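Local coordinates for acetylene hydratase (Pelobacter acetylenicus, PDB 2E7Z), which catalyses the hydration of acetylene to acetaldehyde with a tungsten bis(molybdopterin guanine dinucleotide) cofactor and a [4Fe-4S] cluster, at residues D587-L590 and A591-Y594; P509-D512 and R513-I517. One frame throughout, in Å; residues are numbered along the deposited sequence.

Interaction 1: residues D587-L590 and A591-Y594; sequences DPEL and AKEY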
ATOM      1  N   ASP A 587      -8.834 -27.355   7.017  1.00 17.27           N
ATOM      2  CA  ASP A 587      -9.599 -27.532   8.249  1.00 17.50           C
ATOM      3  C   ASP A 587     -11.107 -27.653   8.001  1.00 17.41           C
ATOM      4  O   ASP A 587     -11.896 -26.794   8.413  1.00 17.51           O
ATOM      5  CB  ASP A 587      -9.278 -26.405   9.255  1.00 17.35           C
ATOM      6  CG  ASP A 587      -9.524 -26.823  10.711  1.00 18.16           C
ATOM      7  OD1 ASP A 587     -10.309 -27.770  10.959  1.00 18.98           O
ATOM      8  OD2 ASP A 587      -8.932 -26.191  11.609  1.00 19.40           O
ATOM      9  N   PRO A 588     -11.531 -28.762   7.351  1.00 17.85           N
ATOM     10  CA  PRO A 588     -12.970 -28.966   7.125  1.00 18.31           C
ATOM     11  C   PRO A 588     -13.795 -29.001   8.412  1.00 18.93           C
ATOM     12  O   PRO A 588     -14.963 -28.598   8.404  1.00 19.52           O
ATOM     13  CB  PRO A 588     -13.032 -30.318   6.403  1.00 18.05           C
ATOM     14  CG  PRO A 588     -11.667 -30.976   6.644  1.00 18.28           C
ATOM     15  CD  PRO A 588     -10.702 -29.839   6.773  1.00 18.04           C
ATOM     16  N   GLU A 589     -13.197 -29.476   9.504  1.00 19.59           N
ATOM     17  CA  GLU A 589     -13.902 -29.500  10.785  1.00 20.52           C
ATOM     18  C   GLU A 589     -14.260 -28.089  11.260  1.00 19.97           C
ATOM     19  O   GLU A 589     -15.413 -27.810  11.607  1.00 19.73           O
ATOM     20  CB  GLU A 589     -13.100 -30.261  11.846  1.00 21.35           C
ATOM     21  CG  GLU A 589     -13.827 -30.425  13.195  1.00 24.75           C
ATOM     22  CD  GLU A 589     -15.164 -31.176  13.100  1.00 28.94           C
ATOM     23  OE1 GLU A 589     -16.047 -30.907  13.948  1.00 32.72           O
ATOM     24  OE2 GLU A 589     -15.341 -32.026  12.191  1.00 30.43           O
ATOM     25  N   LEU A 590     -13.278 -27.190  11.245  1.00 18.99           N
ATOM     26  CA  LEU A 590     -13.532 -25.791  11.611  1.00 18.31           C
ATOM     27  C   LEU A 590     -14.565 -25.159  10.685  1.00 18.05           C
ATOM     28  O   LEU A 590     -15.395 -24.350  11.120  1.00 17.94           O
ATOM     29  CB  LEU A 590     -12.234 -24.985  11.563  1.00 18.70           C
ATOM     30  CG  LEU A 590     -12.300 -23.558  12.116  1.00 18.70           C
ATOM     31  CD1 LEU A 590     -12.800 -23.548  13.577  1.00 18.46           C
ATOM     32  CD2 LEU A 590     -10.948 -22.890  11.987  1.00 18.43           C
ATOM     33  N   ALA A 591     -14.516 -25.545   9.409  1.00 18.17           N
ATOM     34  CA  ALA A 591     -15.441 -25.018   8.408  1.00 18.70           C
ATOM     35  C   ALA A 591     -16.909 -25.422   8.664  1.00 18.84           C
ATOM     36  O   ALA A 591     -17.837 -24.832   8.106  1.00 19.13           O
ATOM     37  CB  ALA A 591     -14.976 -25.421   7.002  1.00 18.65           C
ATOM     38  N   LYS A 592     -17.137 -26.401   9.535  1.00 19.31           N
ATOM     39  CA  LYS A 592     -18.520 -26.689   9.922  1.00 19.72           C
ATOM     40  C   LYS A 592     -19.121 -25.543  10.731  1.00 19.73           C
ATOM     41  O   LYS A 592     -20.302 -25.247  10.588  1.00 21.13           O
ATOM     42  CB  LYS A 592     -18.634 -27.995  10.696  1.00 20.67           C
ATOM     43  CG  LYS A 592     -18.354 -29.207   9.844  1.00 22.50           C
ATOM     44  CD  LYS A 592     -18.399 -30.464  10.671  1.00 25.33           C
ATOM     45  CE  LYS A 592     -17.809 -31.621   9.892  1.00 27.66           C
ATOM     46  NZ  LYS A 592     -17.700 -32.834  10.756  1.00 31.36           N
ATOM     47  N   GLU A 593     -18.298 -24.895  11.559  1.00 18.70           N
ATOM     48  CA  GLU A 593     -18.760 -23.794  12.381  1.00 17.93           C
ATOM     49  C   GLU A 593     -18.602 -22.461  11.656  1.00 16.87           C
ATOM     50  O   GLU A 593     -19.428 -21.554  11.833  1.00 16.99           O
ATOM     51  CB  GLU A 593     -18.008 -23.733  13.721  1.00 18.34           C
ATOM     52  CG  GLU A 593     -18.489 -22.568  14.608  1.00 20.64           C
ATOM     53  CD  GLU A 593     -17.832 -22.497  15.968  1.00 24.25           C
ATOM     54  OE1 GLU A 593     -17.147 -23.460  16.361  1.00 26.34           O
ATOM     55  OE2 GLU A 593     -18.013 -21.458  16.645  1.00 25.66           O
ATOM     56  N   TYR A 594     -17.528 -22.368  10.867  1.00 16.46           N
ATOM     57  CA  TYR A 594     -17.184 -21.157  10.114  1.00 16.22           C
ATOM     58  C   TYR A 594     -17.162 -21.540   8.635  1.00 16.66           C
ATOM     59  O   TYR A 594     -16.107 -21.846   8.094  1.00 16.55           O
ATOM     60  CB  TYR A 594     -15.798 -20.652  10.522  1.00 16.27           C
ATOM     61  CG  TYR A 594     -15.646 -20.245  11.965  1.00 15.48           C
ATOM     62  CD1 TYR A 594     -15.263 -21.173  12.931  1.00 16.78           C
ATOM     63  CD2 TYR A 594     -15.846 -18.924  12.358  1.00 14.73           C
ATOM     64  CE1 TYR A 594     -15.073 -20.787  14.275  1.00 16.28           C
ATOM     65  CE2 TYR A 594     -15.682 -18.534  13.691  1.00 15.12           C
ATOM     66  CZ  TYR A 594     -15.298 -19.473  14.640  1.00 15.60           C
ATOM     67  OH  TYR A 594     -15.115 -19.073  15.957  1.00 17.44           O
TER

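Interaction 2: residues P509-D512 and R513-I517; sequences PWKD and RLELI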
ATOM      1  N   PRO A 509      18.528  22.423   6.712  1.00 10.86           N
ATOM      2  CA  PRO A 509      18.779  23.802   6.297  1.00 11.35           C
ATOM      3  C   PRO A 509      17.617  24.435   5.551  1.00 12.00           C
ATOM      4  O   PRO A 509      17.518  25.654   5.513  1.00 14.10           O
ATOM      5  CB  PRO A 509      20.000  23.664   5.368  1.00 12.04           C
ATOM      6  CG  PRO A 509      19.904  22.297   4.828  1.00 12.89           C
ATOM      7  CD  PRO A 509      19.374  21.467   5.966  1.00 11.41           C
ATOM      8  N   TRP A 510      16.732  23.616   5.006  1.00 10.78           N
ATOM      9  CA  TRP A 510      15.605  24.120   4.225  1.00 11.17           C
ATOM     10  C   TRP A 510      14.612  24.739   5.191  1.00 11.14           C
ATOM     11  O   TRP A 510      14.121  24.075   6.093  1.00 10.47           O
ATOM     12  CB  TRP A 510      14.961  22.973   3.421  1.00 10.86           C
ATOM     13  CG  TRP A 510      16.005  22.118   2.810  1.00 11.01           C
ATOM     14  CD1 TRP A 510      16.752  22.393   1.697  1.00 12.18           C
ATOM     15  CD2 TRP A 510      16.471  20.864   3.316  1.00 11.93           C
ATOM     16  NE1 TRP A 510      17.654  21.371   1.477  1.00 14.05           N
ATOM     17  CE2 TRP A 510      17.488  20.417   2.449  1.00 13.27           C
ATOM     18  CE3 TRP A 510      16.107  20.063   4.408  1.00 10.95           C
ATOM     19  CZ2 TRP A 510      18.157  19.213   2.650  1.00 12.62           C
ATOM     20  CZ3 TRP A 510      16.762  18.873   4.613  1.00 10.81           C
ATOM     21  CH2 TRP A 510      17.788  18.458   3.735  1.00 11.75           C
ATOM     22  N   LYS A 511      14.376  26.031   5.043  1.00 10.84           N
ATOM     23  CA  LYS A 511      13.557  26.747   6.030  1.00 11.71           C
ATOM     24  C   LYS A 511      12.070  26.428   5.934  1.00 10.70           C
ATOM     25  O   LYS A 511      11.340  26.638   6.906  1.00 12.27           O
ATOM     26  CB  LYS A 511      13.738  28.268   5.951  1.00 12.94           C
ATOM     27  CG  LYS A 511      15.166  28.754   6.181  1.00 18.40           C
ATOM     28  CD  LYS A 511      15.814  28.127   7.412  1.00 24.04           C
ATOM     29  CE  LYS A 511      17.289  28.497   7.504  1.00 27.45           C
ATOM     30  NZ  LYS A 511      17.964  27.743   8.594  1.00 32.43           N
ATOM     31  N   ASP A 512      11.624  25.940   4.774  1.00  9.11           N
ATOM     32  CA  ASP A 512      10.231  25.575   4.571  1.00  9.43           C
ATOM     33  C   ASP A 512      10.154  24.569   3.434  1.00  7.96           C
ATOM     34  O   ASP A 512      11.160  24.227   2.800  1.00  8.34           O
ATOM     35  CB  ASP A 512       9.343  26.802   4.301  1.00  9.75           C
ATOM     36  CG  ASP A 512       9.856  27.691   3.171  1.00 11.29           C
ATOM     37  OD1 ASP A 512      10.494  27.189   2.229  1.00 11.52           O
ATOM     38  OD2 ASP A 512       9.615  28.921   3.242  1.00 16.66           O
ATOM     39  N   ARG A 513       8.945  24.080   3.200  1.00  8.66           N
ATOM     40  CA  ARG A 513       8.738  23.077   2.185  1.00  8.63           C
ATOM     41  C   ARG A 513       9.168  23.575   0.810  1.00  8.96           C
ATOM     42  O   ARG A 513       9.669  22.806   0.014  1.00  8.79           O
ATOM     43  CB  ARG A 513       7.304  22.549   2.193  1.00  8.51           C
ATOM     44  CG  ARG A 513       7.121  21.409   1.179  1.00  8.39           C
ATOM     45  CD  ARG A 513       5.709  20.872   1.120  1.00  9.29           C
ATOM     46  NE  ARG A 513       4.787  21.987   0.944  1.00  9.39           N
ATOM     47  CZ  ARG A 513       3.479  21.968   1.182  1.00  8.45           C
ATOM     48  NH1 ARG A 513       2.870  20.824   1.488  1.00  8.69           N
ATOM     49  NH2 ARG A 513       2.755  23.103   1.113  1.00 10.06           N
ATOM     50  N   LEU A 514       8.991  24.855   0.525  1.00  8.37           N
ATOM     51  CA  LEU A 514       9.371  25.344  -0.795  1.00  9.41           C
ATOM     52  C   LEU A 514      10.879  25.238  -0.988  1.00  8.85           C
ATOM     53  O   LEU A 514      11.360  24.850  -2.062  1.00  8.63           O
ATOM     54  CB  LEU A 514       8.882  26.775  -1.013  1.00  9.95           C
ATOM     55  CG  LEU A 514       9.267  27.422  -2.345  1.00 12.03           C
ATOM     56  CD1 LEU A 514       8.790  26.600  -3.544  1.00 13.80           C
ATOM     57  CD2 LEU A 514       8.716  28.841  -2.374  1.00 13.28           C
ATOM     58  N   GLU A 515      11.644  25.564   0.043  1.00  8.80           N
ATOM     59  CA  GLU A 515      13.097  25.405  -0.105  1.00  8.95           C
ATOM     60  C   GLU A 515      13.496  23.945  -0.300  1.00  8.56           C
ATOM     61  O   GLU A 515      14.432  23.623  -1.043  1.00  9.06           O
ATOM     62  CB  GLU A 515      13.833  25.997   1.101  1.00 10.32           C
ATOM     63  CG  GLU A 515      13.833  27.514   1.143  1.00 12.71           C
ATOM     64  CD  GLU A 515      14.790  28.113   2.177  1.00 13.36           C
ATOM     65  OE1 GLU A 515      15.595  27.396   2.808  1.00 13.69           O
ATOM     66  OE2 GLU A 515      14.692  29.343   2.348  1.00 20.58           O
ATOM     67  N   LEU A 516      12.803  23.051   0.389  1.00  7.47           N
ATOM     68  CA  LEU A 516      13.042  21.623   0.256  1.00  7.99           C
ATOM     69  C   LEU A 516      12.658  21.114  -1.140  1.00  7.64           C
ATOM     70  O   LEU A 516      13.423  20.338  -1.744  1.00  8.16           O
ATOM     71  CB  LEU A 516      12.272  20.901   1.360  1.00  8.15           C
ATOM     72  CG  LEU A 516      12.312  19.362   1.319  1.00  6.71           C
ATOM     73  CD1 LEU A 516      13.766  18.840   1.386  1.00  8.46           C
ATOM     74  CD2 LEU A 516      11.515  18.828   2.497  1.00  8.28           C
ATOM     75  N   ILE A 517      11.519  21.579  -1.663  1.00  7.59           N
ATOM     76  CA  ILE A 517      11.164  21.316  -3.063  1.00  7.91           C
ATOM     77  C   ILE A 517      12.286  21.784  -4.010  1.00  8.23           C
ATOM     78  O   ILE A 517      12.725  21.044  -4.888  1.00  8.91           O
ATOM     79  CB  ILE A 517       9.786  21.953  -3.430  1.00  7.98           C
ATOM     80  CG1 ILE A 517       8.632  21.156  -2.795  1.00  8.58           C
ATOM     81  CG2 ILE A 517       9.649  22.035  -4.945  1.00 10.60           C
ATOM     82  CD1 ILE A 517       7.263  21.897  -2.816  1.00  9.61           C
TER
HETATM   83  O   HOH W   1      12.184  30.827   3.062  1.00 33.86           O

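Interaction 1: residues D587-L590 and A591-Y594
From Asp587 O, which accepts from Ala591 N, to Leu590 O, which accepts from both Tyr594 N (2.9 Å) and Glu593 N (3.0 Å), the backbone makes a short, weakly bonded helix. Lys592 N adds a bond to Glu589 O, three residues back, and only a weak one to Pro588 O, so i-to-i+3 and i-to-i+4 bonding are mixed. At the surface Glu589 and Lys592 form a salt bridge three residues apart: Lys592 NZ meets Glu589 OE2 at 2.9 Å on the syn side of the carboxylate. The glutamate bends at chi2 (59°) to bring its carboxylate round, while the lysine reaches across with an extended chain; both long, charged residues suit this exposed place.

Asp587 is the N-cap of the helix. Its OD1 takes Leu590 N at 3.0 Å from above the carboxylate plane, occupying an amide of the first turn, and Pro588, with no N-H to satisfy, is well suited to the first helical position. Leu590 lays CD1 3.5 Å from Tyr594 CD1, obliquely to the ring, whose edge also lies by Leu590 O. Apolar and aromatic side chains suit these places because Leu590, Tyr594 and the small Ala591 all rest on Leu721 of strand 720-726. The same strand supplies Lys723, which pairs with Glu593 OE2 and makes a cation-pi contact with the Tyr594 ring.

Interaction 2: residues P509-D512 and R513-I517
Glu515 reaches back from the first turn of its helix to the loop before it, where OE1 accepts Lys511 N at 2.9 Å in an almost straight bond (176°). The amide comes from above the carboxylate plane. In the other direction, Asp512 OD1 accepts Glu515 N at 3.0 Å, nearly in line with the C-O bond. Asp512 is thus the N-cap, its chi1 of 53° placing CG between the backbone N and the carbonyl carbon and its OD1 over the first turn. A short polar side chain suits this place, and Asp512 O meanwhile receives Leu516 N as the first regular helical bond. The two acids lie close, and a water donating to Asp512 OD2 and Glu515 OE2 bridges them, probably easing their repulsion.

Beside this polar start, Trp510 lies against the helix. Leu516 CD1 sits over the face of its six-membered ring, 4.1 Å from the centroid, a CH-pi contact; Pro509 CG covers the opposite face at 3.9 Å from the plane. The flat indole is therefore held between two aliphatic groups. With Trp510 reduced to an alanine, Pro509 and Leu516 would probably face a gap, both without the ring they pack on.

Further out, Arg513 NH1 is hydrogen-bonded to Ser114 OG and forms a salt bridge with Asp457, a cofactor-binding residue, which places Arg513 in the second shell of the cofactor site. Trp510 O accepts from Tyr492 OH of helix 491-501. The indole also meets Tyr519 and, with Leu516, touches helix 118-126, while Leu514 and Ile517 touch Trp528 of helix 528-531.

Both contacts are helix starts with an aspartate at the N-cap, but they lie on opposite sides of the chain's centre, with their own centres 58 Å apart and nearest atoms about 45 Å apart. Interaction 2 comes first along the chain, opening helix 513-520 after the loop that follows helix 491-501. Interaction 1 follows, in helix 588-593, just before strand 596-600 of the six-stranded mixed sheet that also contains strand 720-726. They share no helix or sheet. The two are thus separate local helix starts within one monomer: interaction 2 stands beside cofactor-binding residues through Arg513, whereas interaction 1 packs on strand 720-726 at the surface, away from the cofactors.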